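Local coordinates for uncharacterized protein (Bordetella bronchiseptica, PDB 4XG0) that probably phosphorylates acid sugars in their catabolism, as a member of the DUF1537 kinase family with sugar-binding and nucleotide-binding domains, at residues Q105-K110 / R233-G238; I135-P140 / V210-L215; R159-T164 / T172-S177; D112-G117 / L154-R159. All coordinates share one frame; numbering follows the deposited sequence.

Contact 1: Q105-K110 / R233-G238; sequences QRLYKK and RAVPVG
Lys109 uses both backbone polar atoms to join strand 106-110 to strand 234-238. Lys109 N donates to Pro236 O at 2.9 Å. Lys109 O accepts from Gly238 N, also at 2.9 Å. The same oxygen receives a CA-H contact from Val237, with Lys109 O 3.3 Å from Val237 CA. Further back the pairing opens, because Pro236 has no N-H to give. Pro236 CD presses on Leu107 O at 3.2 Å instead, and this buried carbonyl finds no polar partner. One water mends the gap by accepting from Leu107 N and donating to Ala234 O. The two strands run parallel in the middle of the eight-stranded parallel sheet of the sugar-binding N-terminal domain. Strand 28-32 flanks 106-110 on its other edge. With CG swung opposite the backbone N (chi1 166°), the Tyr108 ring comes edge-on to Pro236 O, which lies in its plane. Tyr108 OH hydrogen-bonds Ser239 O. Leu107 and Val235 run alongside each other, with Leu107 CD2 3.9 Å from Val235 CG1. Lys109 leads off to a salt bridge with Glu122. Lys110 CD passes Gly238 O at 3.7 Å, and Lys110 NZ hydrogen-bonds a bound citrate, probably from the crystallisation liquor.

Contact 2: I135-P140 / V210-L215; sequences IAVVCP and VVVDAL
Ile135 starts the contact loosely, with Ile135 CG2 4.4 Å from Val210 CG1. Ala136 O accepts from Val210 N at 3.0 Å. Val137 turns its side chain to one face of the sheet. There Val137 CG1 lies 4.1 Å from Val212 CG2, the two side chains running alongside each other. Leu223 of helix 217-230 covers Val137 on this face. Val138 supplies the next two bonds: Val138 N donates to Val210 O at 2.8 Å, and Val138 O accepts from Val212 N at 3.0 Å. These are neighbouring parallel strands of the N-terminal domain's central sheet, and their short axes are turned 33° from each other. Strand 234-238 borders 135-139 on the other side. Val138 and Val211 share the opposite face, which helix 179-183 covers through Leu183, Ile179 and Pro180. Val138 O also receives a CA-H contact, 3.3 Å from Val211 CA. Cys139 SG stands anti to the backbone N (chi1 175°), which carries it across to Ala214 CB, 3.7 Å away. Leu223 touches Cys139 too. Pro140 makes no contact with 210-215, and its O accepts from Ser239 OG.

Contact 3: R159-T164 / T172-S177; sequences RPVTET and TPVTES
Val161 and Thr162 form the close part of this contact, against Val174 and Ser177. Val161 turns its side chain toward the other segment. Its CG1 sits between the backbone N and the carbonyl carbon (chi1 61°). From there Val161 CG1 meets Val174 CG1 at 4.0 Å and Ser177 CB at 3.8 Å, so one methyl fills the angle between the two residues. Thr162 touches with its methyl. Thr162 CG2 lies over the backbone of the bend in the facing chain, 3.5 Å from Glu176 N and 3.7 Å from Val174 O. Thr162 N is also placed to donate to Ser177 OG, but the position of that hydroxyl is doubtful. Residues 161-163 form a short 3-10 turn that follows the edge strand 159-160. The turn is tied by Glu163 N to Pro160 O at 2.9 Å. Val161 O then accepts twice from Thr164, through its N and through OG1; Thr164 OG1 lies on a lone pair in the carbonyl plane, 2.7 Å from Val161 O. The second segment is an irregular loop leading into helix 179-183. Both segments hydrogen-bond to the backbone of Leu154, in the central strand of a small antiparallel sheet. Val161 also touches Thr114, Leu115 and Val156. The outer side is looser. Thr175 and Glu176 point away from the turn, and Thr175 is exposed. Glu176 reaches forward along its own chain, where OE2 accepts from His178 N. Pro160 is partly exposed; its ring touches Val153 and Tyr155, and Pro160 CB comes 4.1 Å from Ser177 CB.

Contact 4: D112-G117 / L154-R159; sequences DSTLRG and LYVGDR
Asp112 OD2 takes three donors within its own loop, and one of them is Thr114, which touches Val156 across the contact. Thr114 OG1 donates to Asp112 OD2 at 2.6 Å. Arg116 N reaches the anti lone pair of Asp112 OD2 at 3.0 Å. Arg116 NE, 2.8 Å from Asp112 OD2, makes a salt bridge, while Arg116 NH2 binds Asp112 OD1. The arginine thus grips the carboxylate side-on with two nitrogens. Both bonds lie close to the guanidinium plane but come from above the carboxylate plane. These bonds brace a type I turn from Asp112 to Leu115. The facing segment spans the turn of a beta hairpin: strand 153-156 turns back to 159-160 through a type II' turn from Val156 to Arg159, with Gly157 at a positive phi of 53°. Val156 N closes it to Arg159 O. A chi1 of 47° turns Thr114 OG1 to its bond with Asp112 OD2 and leaves CG2 anti to the carbonyl carbon, from where Thr114 CG2 meets Val156 CG2 at 3.5 Å. The branch point of Leu154 packs on the turn, with Leu154 CG 3.1 Å from Ser113 O. This buried oxygen has hydrocarbon against it and no polar partner. Leu115 and Leu154 pass alongside one another head to tail, with Leu115 CD1 3.8 Å from Leu154 CB. Ser113 OG and Asp112 OD1 hydrogen-bond a bound citrate, which may mark a pocket. Arg116 NH1 makes a second salt bridge, to Asp169.

In the fold
From the N terminus, strand 106-110 comes first, and contact 1 joins it to strand 234-238, closing the widest loop. The other three contacts nest inside that loop. The turn at 112-117 follows directly and is tied by contact 4 to the hairpin at 154-159. Strand 135-139 lies between those two segments and pairs later with 210-215, so contacts 2 and 4 cross along the chain; they touch around Pro140. Contact 3 opens as contact 4 closes, sharing Arg159, and is nested within contact 2. Contacts 1 and 2 build adjacent parts of the central parallel sheet. Contact 4 ties the small antiparallel sheet to the loop after strand 106-110; contact 3 ties the turn after strand 159-160 to the loop before helix 179-183.

Contact 1: Q105-K110 / R233-G238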
loop_
_atom_site.group_PDB
_atom_site.type_symbol
_atom_site.label_atom_id
_atom_site.label_comp_id
_atom_site.label_asym_id
_atom_site.label_seq_id
_atom_site.Cartn_x
_atom_site.Cartn_y
_atom_site.Cartn_z
ATOM N N GLN A 105 -9.983 -6.711 11.365
ATOM C CA GLN A 105 -9.109 -5.858 12.176
ATOM C C GLN A 105 -8.787 -4.501 11.549
ATOM O O GLN A 105 -8.180 -3.646 12.204
ATOM C CB GLN A 105 -7.790 -6.559 12.444
ATOM C CG GLN A 105 -7.924 -7.867 13.167
ATOM C CD GLN A 105 -6.596 -8.564 13.261
ATOM O OE1 GLN A 105 -5.651 -8.043 13.861
ATOM N NE2 GLN A 105 -6.495 -9.728 12.638
ATOM N N ARG A 106 -9.147 -4.324 10.284
ATOM C CA ARG A 106 -9.092 -2.999 9.668
ATOM C C ARG A 106 -10.431 -2.708 9.000
ATOM O O ARG A 106 -10.997 -3.571 8.338
ATOM C CB ARG A 106 -7.938 -2.933 8.641
ATOM C CG ARG A 106 -6.565 -3.117 9.302
ATOM C CD ARG A 106 -6.178 -1.941 10.196
ATOM N NE ARG A 106 -4.790 -2.005 10.652
ATOM C CZ ARG A 106 -4.341 -2.759 11.655
ATOM N NH1 ARG A 106 -5.164 -3.536 12.359
ATOM N NH2 ARG A 106 -3.054 -2.721 11.979
ATOM N N LEU A 107 -10.924 -1.490 9.171
ATOM C CA LEU A 107 -12.181 -1.062 8.568
ATOM C C LEU A 107 -12.001 0.147 7.647
ATOM O O LEU A 107 -11.411 1.149 8.066
ATOM C CB LEU A 107 -13.160 -0.632 9.651
ATOM C CG LEU A 107 -14.567 -0.304 9.186
ATOM C CD1 LEU A 107 -15.225 -1.565 8.730
ATOM C CD2 LEU A 107 -15.408 0.359 10.301
ATOM N N TYR A 108 -12.536 0.068 6.422
ATOM C CA TYR A 108 -12.532 1.198 5.491
ATOM C C TYR A 108 -13.982 1.508 5.146
ATOM O O TYR A 108 -14.728 0.635 4.692
ATOM C CB TYR A 108 -11.727 0.829 4.246
ATOM C CG TYR A 108 -11.813 1.670 2.975
ATOM C CD1 TYR A 108 -12.136 3.014 2.962
ATOM C CD2 TYR A 108 -11.520 1.060 1.755
ATOM C CE1 TYR A 108 -12.169 3.738 1.733
ATOM C CE2 TYR A 108 -11.561 1.752 0.580
ATOM C CZ TYR A 108 -11.884 3.089 0.575
ATOM O OH TYR A 108 -11.893 3.731 -0.651
ATOM N N LYS A 109 -14.403 2.743 5.398
ATOM C CA LYS A 109 -15.733 3.158 4.999
ATOM C C LYS A 109 -15.669 3.960 3.700
ATOM O O LYS A 109 -15.019 5.007 3.631
ATOM C CB LYS A 109 -16.414 4.028 6.076
ATOM C CG LYS A 109 -17.844 4.288 5.764
ATOM C CD LYS A 109 -18.551 5.122 6.846
ATOM C CE LYS A 109 -20.094 5.109 6.693
ATOM N NZ LYS A 109 -20.594 5.882 5.519
ATOM N N LYS A 110 -16.311 3.434 2.661
ATOM C CA LYS A 110 -16.272 3.986 1.315
ATOM C C LYS A 110 -17.518 4.822 1.058
ATOM O O LYS A 110 -18.656 4.323 1.123
ATOM C CB LYS A 110 -16.138 2.870 0.252
ATOM C CG LYS A 110 -16.604 3.240 -1.172
ATOM C CD LYS A 110 -15.678 4.298 -1.825
ATOM C CE LYS A 110 -16.079 4.571 -3.269
ATOM N NZ LYS A 110 -17.366 5.262 -3.374
ATOM N N ARG A 233 -7.284 1.097 15.363
ATOM C CA ARG A 233 -8.215 2.134 15.810
ATOM C C ARG A 233 -8.578 3.129 14.709
ATOM O O ARG A 233 -9.601 3.811 14.806
ATOM C CB ARG A 233 -7.638 2.881 17.024
ATOM C CG ARG A 233 -6.489 3.825 16.698
ATOM C CD ARG A 233 -5.872 4.494 17.942
ATOM N NE ARG A 233 -6.825 5.297 18.706
ATOM C CZ ARG A 233 -6.539 6.451 19.315
ATOM N NH1 ARG A 233 -5.319 6.968 19.255
ATOM N NH2 ARG A 233 -7.479 7.100 19.986
ATOM N N ALA A 234 -7.744 3.222 13.678
ATOM C CA ALA A 234 -7.938 4.237 12.642
ATOM C C ALA A 234 -8.891 3.766 11.566
ATOM O O ALA A 234 -8.558 2.864 10.788
ATOM C CB ALA A 234 -6.626 4.612 12.023
ATOM N N VAL A 235 -10.040 4.430 11.483
ATOM C CA VAL A 235 -11.072 4.090 10.523
ATOM C C VAL A 235 -11.101 5.091 9.366
ATOM O O VAL A 235 -11.757 6.143 9.455
ATOM C CB VAL A 235 -12.475 4.087 11.159
ATOM C CG1 VAL A 235 -13.509 3.738 10.099
ATOM C CG2 VAL A 235 -12.572 3.101 12.356
ATOM N N PRO A 236 -10.385 4.793 8.285
ATOM C CA PRO A 236 -10.495 5.703 7.151
ATOM C C PRO A 236 -11.898 5.753 6.562
ATOM O O PRO A 236 -12.583 4.746 6.414
ATOM C CB PRO A 236 -9.511 5.137 6.148
ATOM C CG PRO A 236 -9.322 3.722 6.539
ATOM C CD PRO A 236 -9.489 3.655 7.998
ATOM N N VAL A 237 -12.291 6.967 6.208
ATOM C CA VAL A 237 -13.558 7.241 5.543
ATOM C C VAL A 237 -13.208 8.004 4.297
ATOM O O VAL A 237 -12.763 9.165 4.361
ATOM C CB VAL A 237 -14.472 8.103 6.386
ATOM C CG1 VAL A 237 -15.813 8.354 5.662
ATOM C CG2 VAL A 237 -14.687 7.499 7.773
ATOM N N GLY A 238 -13.376 7.365 3.148
ATOM C CA GLY A 238 -12.902 7.967 1.919
ATOM C C GLY A 238 -13.650 7.465 0.712
ATOM O O GLY A 238 -14.540 6.627 0.822
HETATM O O HOH W 1 -9.219 0.078 11.010
#

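Contact 2: I135-P140 / V210-L215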
loop_
_atom_site.group_PDB
_atom_site.type_symbol
_atom_site.label_atom_id
_atom_site.label_comp_id
_atom_site.label_asym_id
_atom_site.label_seq_id
_atom_site.Cartn_x
_atom_site.Cartn_y
_atom_site.Cartn_z
ATOM N N ILE A 135 -11.008 6.238 15.681
ATOM C CA ILE A 135 -10.889 7.584 15.100
ATOM C C ILE A 135 -11.406 7.484 13.676
ATOM O O ILE A 135 -10.956 6.622 12.901
ATOM C CB ILE A 135 -9.427 8.081 15.072
ATOM C CG1 ILE A 135 -8.834 8.105 16.481
ATOM C CG2 ILE A 135 -9.331 9.451 14.391
ATOM C CD1 ILE A 135 -7.385 8.513 16.530
ATOM N N ALA A 136 -12.349 8.342 13.305
ATOM C CA ALA A 136 -12.798 8.375 11.912
ATOM C C ALA A 136 -11.914 9.397 11.249
ATOM O O ALA A 136 -11.929 10.567 11.643
ATOM C CB ALA A 136 -14.277 8.789 11.807
ATOM N N VAL A 137 -11.153 8.953 10.254
ATOM C CA VAL A 137 -10.199 9.791 9.549
ATOM C C VAL A 137 -10.777 10.043 8.176
ATOM O O VAL A 137 -10.746 9.181 7.292
ATOM C CB VAL A 137 -8.833 9.116 9.467
ATOM C CG1 VAL A 137 -7.814 10.083 8.827
ATOM C CG2 VAL A 137 -8.398 8.646 10.873
ATOM N N VAL A 138 -11.308 11.238 8.001
ATOM C CA VAL A 138 -12.204 11.507 6.894
ATOM C C VAL A 138 -11.497 12.297 5.809
ATOM O O VAL A 138 -11.023 13.435 6.026
ATOM C CB VAL A 138 -13.419 12.305 7.375
ATOM C CG1 VAL A 138 -14.361 12.531 6.244
ATOM C CG2 VAL A 138 -14.135 11.555 8.486
ATOM N N CYS A 139 -11.431 11.705 4.626
ATOM C CA CYS A 139 -10.844 12.390 3.480
ATOM C C CYS A 139 -11.392 11.806 2.162
ATOM O O CYS A 139 -10.849 10.845 1.604
ATOM C CB CYS A 139 -9.334 12.245 3.505
ATOM S SG CYS A 139 -8.535 12.962 2.034
ATOM N N PRO A 140 -12.441 12.424 1.626
ATOM C CA PRO A 140 -13.078 11.805 0.457
ATOM C C PRO A 140 -12.421 12.195 -0.881
ATOM O O PRO A 140 -12.994 11.989 -1.964
ATOM C CB PRO A 140 -14.525 12.314 0.540
ATOM C CG PRO A 140 -14.699 12.757 1.949
ATOM C CD PRO A 140 -13.366 13.344 2.294
ATOM N N VAL A 210 -11.758 13.452 12.506
ATOM C CA VAL A 210 -10.957 14.519 11.925
ATOM C C VAL A 210 -10.936 14.425 10.417
ATOM O O VAL A 210 -10.875 13.328 9.844
ATOM C CB VAL A 210 -9.499 14.535 12.471
ATOM C CG1 VAL A 210 -8.777 13.209 12.170
ATOM C CG2 VAL A 210 -8.708 15.726 11.916
ATOM N N VAL A 211 -11.011 15.594 9.792
ATOM C CA VAL A 211 -10.909 15.739 8.345
ATOM C C VAL A 211 -9.470 16.100 7.972
ATOM O O VAL A 211 -8.878 16.997 8.560
ATOM C CB VAL A 211 -11.888 16.846 7.851
ATOM C CG1 VAL A 211 -11.821 16.998 6.354
ATOM C CG2 VAL A 211 -13.300 16.507 8.256
ATOM N N VAL A 212 -8.916 15.388 6.999
ATOM C CA VAL A 212 -7.561 15.641 6.516
ATOM C C VAL A 212 -7.562 16.070 5.046
ATOM O O VAL A 212 -8.239 15.506 4.193
ATOM C CB VAL A 212 -6.649 14.391 6.712
ATOM C CG1 VAL A 212 -5.229 14.688 6.218
ATOM C CG2 VAL A 212 -6.666 13.952 8.179
ATOM N N ASP A 213 -6.836 17.141 4.767
ATOM C CA ASP A 213 -6.754 17.682 3.447
ATOM C C ASP A 213 -6.007 16.712 2.557
ATOM O O ASP A 213 -5.175 15.912 3.019
ATOM C CB ASP A 213 -5.982 19.009 3.475
ATOM C CG ASP A 213 -6.856 20.204 3.673
ATOM O OD1 ASP A 213 -8.005 20.073 4.159
ATOM O OD2 ASP A 213 -6.362 21.320 3.344
ATOM N N ALA A 214 -6.297 16.820 1.275
ATOM C CA ALA A 214 -5.473 16.162 0.258
ATOM C C ALA A 214 -5.719 16.836 -1.073
ATOM O O ALA A 214 -6.867 16.927 -1.522
ATOM C CB ALA A 214 -5.844 14.696 0.162
ATOM N N LEU A 215 -4.652 17.286 -1.714
ATOM C CA LEU A 215 -4.747 17.853 -3.059
ATOM C C LEU A 215 -4.410 16.839 -4.176
ATOM O O LEU A 215 -4.861 16.972 -5.334
ATOM C CB LEU A 215 -3.781 19.014 -3.151
ATOM C CG LEU A 215 -4.033 20.055 -4.224
ATOM C CD1 LEU A 215 -5.421 20.694 -4.044
ATOM C CD2 LEU A 215 -2.947 21.112 -4.102
#

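Contact 3: R159-T164 / T172-S177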
loop_
_atom_site.group_PDB
_atom_site.type_symbol
_atom_site.label_atom_id
_atom_site.label_comp_id
_atom_site.label_asym_id
_atom_site.label_seq_id
_atom_site.Cartn_x
_atom_site.Cartn_y
_atom_site.Cartn_z
ATOM N N ARG A 159 -13.766 24.568 -7.689
ATOM C CA ARG A 159 -14.914 25.099 -6.901
ATOM C C ARG A 159 -15.334 24.161 -5.761
ATOM O O ARG A 159 -15.263 22.955 -5.892
ATOM C CB ARG A 159 -16.151 25.315 -7.776
ATOM C CG ARG A 159 -15.890 25.835 -9.167
ATOM C CD ARG A 159 -17.202 26.193 -9.863
ATOM N NE ARG A 159 -17.996 25.011 -10.201
ATOM C CZ ARG A 159 -18.180 24.538 -11.435
ATOM N NH1 ARG A 159 -18.918 23.448 -11.633
ATOM N NH2 ARG A 159 -17.639 25.146 -12.485
ATOM N N PRO A 160 -15.801 24.714 -4.636
ATOM C CA PRO A 160 -16.439 23.898 -3.590
ATOM C C PRO A 160 -17.617 23.119 -4.143
ATOM O O PRO A 160 -18.289 23.647 -5.020
ATOM C CB PRO A 160 -16.976 24.971 -2.621
ATOM C CG PRO A 160 -16.019 26.090 -2.768
ATOM C CD PRO A 160 -15.682 26.124 -4.241
ATOM N N VAL A 161 -17.892 21.925 -3.624
ATOM C CA VAL A 161 -18.867 21.048 -4.234
ATOM C C VAL A 161 -20.251 21.730 -4.250
ATOM O O VAL A 161 -20.981 21.577 -5.217
ATOM C CB VAL A 161 -18.907 19.686 -3.536
ATOM C CG1 VAL A 161 -19.300 19.847 -2.063
ATOM C CG2 VAL A 161 -19.832 18.737 -4.261
ATOM N N THR A 162 -20.573 22.523 -3.218
ATOM C CA THR A 162 -21.852 23.245 -3.167
ATOM C C THR A 162 -22.035 24.292 -4.282
ATOM O O THR A 162 -23.117 24.854 -4.411
ATOM C CB THR A 162 -22.100 23.956 -1.774
ATOM O OG1 THR A 162 -20.919 24.642 -1.344
ATOM C CG2 THR A 162 -22.511 22.947 -0.713
ATOM N N GLU A 163 -20.996 24.566 -5.074
ATOM C CA GLU A 163 -21.145 25.418 -6.266
ATOM C C GLU A 163 -21.370 24.611 -7.559
ATOM O O GLU A 163 -21.413 25.177 -8.650
ATOM C CB GLU A 163 -19.930 26.328 -6.456
ATOM C CG GLU A 163 -19.786 27.416 -5.397
ATOM C CD GLU A 163 -18.553 28.267 -5.612
ATOM O OE1 GLU A 163 -18.016 28.256 -6.739
ATOM O OE2 GLU A 163 -18.113 28.945 -4.655
ATOM N N THR A 164 -21.514 23.299 -7.433
ATOM C CA THR A 164 -21.632 22.430 -8.598
ATOM C C THR A 164 -22.982 21.725 -8.623
ATOM O O THR A 164 -23.791 21.863 -7.707
ATOM C CB THR A 164 -20.546 21.343 -8.601
ATOM O OG1 THR A 164 -20.846 20.371 -7.596
ATOM C CG2 THR A 164 -19.182 21.947 -8.336
ATOM N N THR A 172 -30.289 13.190 -3.733
ATOM C CA THR A 172 -29.626 13.585 -2.482
ATOM C C THR A 172 -28.687 14.782 -2.664
ATOM O O THR A 172 -27.460 14.621 -2.716
ATOM C CB THR A 172 -28.760 12.445 -1.891
ATOM O OG1 THR A 172 -27.768 12.058 -2.850
ATOM C CG2 THR A 172 -29.614 11.237 -1.513
ATOM N N PRO A 173 -29.259 15.988 -2.755
ATOM C CA PRO A 173 -28.478 17.221 -2.842
ATOM C C PRO A 173 -27.438 17.373 -1.733
ATOM O O PRO A 173 -27.593 16.847 -0.632
ATOM C CB PRO A 173 -29.553 18.307 -2.715
ATOM C CG PRO A 173 -30.745 17.694 -3.349
ATOM C CD PRO A 173 -30.695 16.237 -2.979
ATOM N N VAL A 174 -26.389 18.124 -2.036
ATOM C CA VAL A 174 -25.326 18.434 -1.074
ATOM C C VAL A 174 -25.432 19.900 -0.655
ATOM O O VAL A 174 -25.441 20.782 -1.504
ATOM C CB VAL A 174 -23.962 18.206 -1.704
ATOM C CG1 VAL A 174 -22.838 18.579 -0.756
ATOM C CG2 VAL A 174 -23.830 16.748 -2.130
ATOM N N THR A 175 -25.489 20.153 0.648
ATOM C CA THR A 175 -25.756 21.494 1.144
ATOM C C THR A 175 -24.699 22.054 2.097
ATOM O O THR A 175 -24.910 23.105 2.713
ATOM C CB THR A 175 -27.122 21.536 1.858
ATOM O OG1 THR A 175 -27.140 20.556 2.902
ATOM C CG2 THR A 175 -28.237 21.239 0.868
ATOM N N GLU A 176 -23.567 21.376 2.224
ATOM C CA GLU A 176 -22.474 21.902 3.017
ATOM C C GLU A 176 -21.178 21.243 2.555
ATOM O O GLU A 176 -21.056 20.010 2.610
ATOM C CB GLU A 176 -22.716 21.610 4.492
ATOM C CG GLU A 176 -21.575 22.027 5.379
ATOM C CD GLU A 176 -21.241 23.464 5.189
ATOM O OE1 GLU A 176 -22.167 24.306 5.345
ATOM O OE2 GLU A 176 -20.091 23.752 4.856
ATOM N N SER A 177 -20.236 22.068 2.097
ATOM C CA SER A 177 -18.999 21.624 1.436
ATOM C C SER A 177 -17.864 21.505 2.448
ATOM O O SER A 177 -16.885 20.840 2.205
ATOM C CB SER A 177 -18.559 22.686 0.413
ATOM O OG SER A 177 -19.555 22.969 -0.560
#

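Contact 4: D112-G117 / L154-R159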
loop_
_atom_site.group_PDB
_atom_site.type_symbol
_atom_site.label_atom_id
_atom_site.label_comp_id
_atom_site.label_asym_id
_atom_site.label_seq_id
_atom_site.Cartn_x
_atom_site.Cartn_y
_atom_site.Cartn_z
ATOM N N ASP A 112 -19.170 8.560 -1.166
ATOM C CA ASP A 112 -19.106 9.424 -2.340
ATOM C C ASP A 112 -18.001 10.451 -2.113
ATOM O O ASP A 112 -17.912 11.068 -1.026
ATOM C CB ASP A 112 -20.474 10.134 -2.507
ATOM C CG ASP A 112 -20.586 10.999 -3.783
ATOM O OD1 ASP A 112 -20.143 10.586 -4.888
ATOM O OD2 ASP A 112 -21.215 12.103 -3.670
ATOM N N SER A 113 -17.198 10.663 -3.145
ATOM C CA SER A 113 -16.218 11.749 -3.133
ATOM C C SER A 113 -16.893 13.083 -2.969
ATOM O O SER A 113 -16.273 14.002 -2.445
ATOM C CB SER A 113 -15.363 11.793 -4.401
ATOM O OG SER A 113 -16.141 12.004 -5.551
ATOM N N THR A 114 -18.129 13.200 -3.465
ATOM C CA THR A 114 -18.840 14.464 -3.362
ATOM C C THR A 114 -19.867 14.530 -2.235
ATOM O O THR A 114 -20.769 15.378 -2.269
ATOM C CB THR A 114 -19.457 14.893 -4.719
ATOM O OG1 THR A 114 -20.153 13.799 -5.330
ATOM C CG2 THR A 114 -18.369 15.417 -5.656
ATOM N N LEU A 115 -19.702 13.687 -1.214
ATOM C CA LEU A 115 -20.430 13.819 0.063
ATOM C C LEU A 115 -21.921 13.487 0.055
ATOM O O LEU A 115 -22.574 13.743 1.053
ATOM C CB LEU A 115 -20.309 15.251 0.617
ATOM C CG LEU A 115 -18.928 15.874 0.547
ATOM C CD1 LEU A 115 -18.943 17.271 1.169
ATOM C CD2 LEU A 115 -17.870 15.006 1.239
ATOM N N ARG A 116 -22.458 12.954 -1.044
ATOM C CA ARG A 116 -23.879 12.671 -1.107
ATOM C C ARG A 116 -24.166 11.509 -0.183
ATOM O O ARG A 116 -23.441 10.502 -0.184
ATOM C CB ARG A 116 -24.348 12.363 -2.526
ATOM C CG ARG A 116 -24.279 13.551 -3.466
ATOM C CD ARG A 116 -24.460 13.142 -4.916
ATOM N NE ARG A 116 -23.355 12.316 -5.396
ATOM C CZ ARG A 116 -23.319 11.699 -6.580
ATOM N NH1 ARG A 116 -24.345 11.798 -7.421
ATOM N NH2 ARG A 116 -22.259 10.972 -6.929
ATOM N N GLY A 117 -25.202 11.664 0.628
ATOM C CA GLY A 117 -25.617 10.654 1.575
ATOM C C GLY A 117 -25.899 11.224 2.953
ATOM O O GLY A 117 -25.787 12.430 3.165
ATOM N N LEU A 154 -14.625 20.089 0.464
ATOM C CA LEU A 154 -14.584 19.179 -0.686
ATOM C C LEU A 154 -14.700 20.027 -1.955
ATOM O O LEU A 154 -15.719 20.679 -2.196
ATOM C CB LEU A 154 -15.705 18.141 -0.587
ATOM C CG LEU A 154 -15.562 16.847 -1.422
ATOM C CD1 LEU A 154 -15.656 17.154 -2.927
ATOM C CD2 LEU A 154 -14.241 16.128 -1.094
ATOM N N TYR A 155 -13.615 20.056 -2.721
ATOM C CA TYR A 155 -13.560 20.768 -3.989
ATOM C C TYR A 155 -13.727 19.791 -5.157
ATOM O O TYR A 155 -13.161 18.692 -5.160
ATOM C CB TYR A 155 -12.218 21.481 -4.142
ATOM C CG TYR A 155 -12.232 22.916 -3.677
ATOM C CD1 TYR A 155 -12.322 23.229 -2.328
ATOM C CD2 TYR A 155 -12.192 23.951 -4.588
ATOM C CE1 TYR A 155 -12.340 24.551 -1.887
ATOM C CE2 TYR A 155 -12.199 25.265 -4.174
ATOM C CZ TYR A 155 -12.284 25.557 -2.825
ATOM O OH TYR A 155 -12.310 26.853 -2.431
ATOM N N VAL A 156 -14.515 20.216 -6.145
ATOM C CA VAL A 156 -14.612 19.517 -7.431
ATOM C C VAL A 156 -13.978 20.464 -8.463
ATOM O O VAL A 156 -14.505 21.551 -8.692
ATOM C CB VAL A 156 -16.097 19.255 -7.824
ATOM C CG1 VAL A 156 -16.185 18.578 -9.176
ATOM C CG2 VAL A 156 -16.824 18.407 -6.758
ATOM N N GLY A 157 -12.859 20.074 -9.080
ATOM C CA GLY A 157 -12.051 21.034 -9.816
ATOM C C GLY A 157 -11.717 22.245 -8.935
ATOM O O GLY A 157 -11.293 22.071 -7.792
ATOM N N ASP A 158 -11.917 23.462 -9.445
ATOM C CA ASP A 158 -11.521 24.676 -8.721
ATOM C C ASP A 158 -12.660 25.300 -7.883
ATOM O O ASP A 158 -12.522 26.450 -7.416
ATOM C CB ASP A 158 -10.950 25.722 -9.696
ATOM C CG ASP A 158 -9.739 26.482 -9.119
ATOM O OD1 ASP A 158 -8.850 25.840 -8.505
ATOM O OD2 ASP A 158 -9.689 27.722 -9.289
ATOM N N ARG A 159 -13.766 24.568 -7.689
ATOM C CA ARG A 159 -14.914 25.099 -6.901
ATOM C C ARG A 159 -15.334 24.161 -5.761
ATOM O O ARG A 159 -15.263 22.955 -5.892
ATOM C CB ARG A 159 -16.151 25.315 -7.776
ATOM C CG ARG A 159 -15.890 25.835 -9.167
ATOM C CD ARG A 159 -17.202 26.193 -9.863
ATOM N NE ARG A 159 -17.996 25.011 -10.201
ATOM C CZ ARG A 159 -18.180 24.538 -11.435
ATOM N NH1 ARG A 159 -18.918 23.448 -11.633
ATOM N NH2 ARG A 159 -17.639 25.146 -12.485
#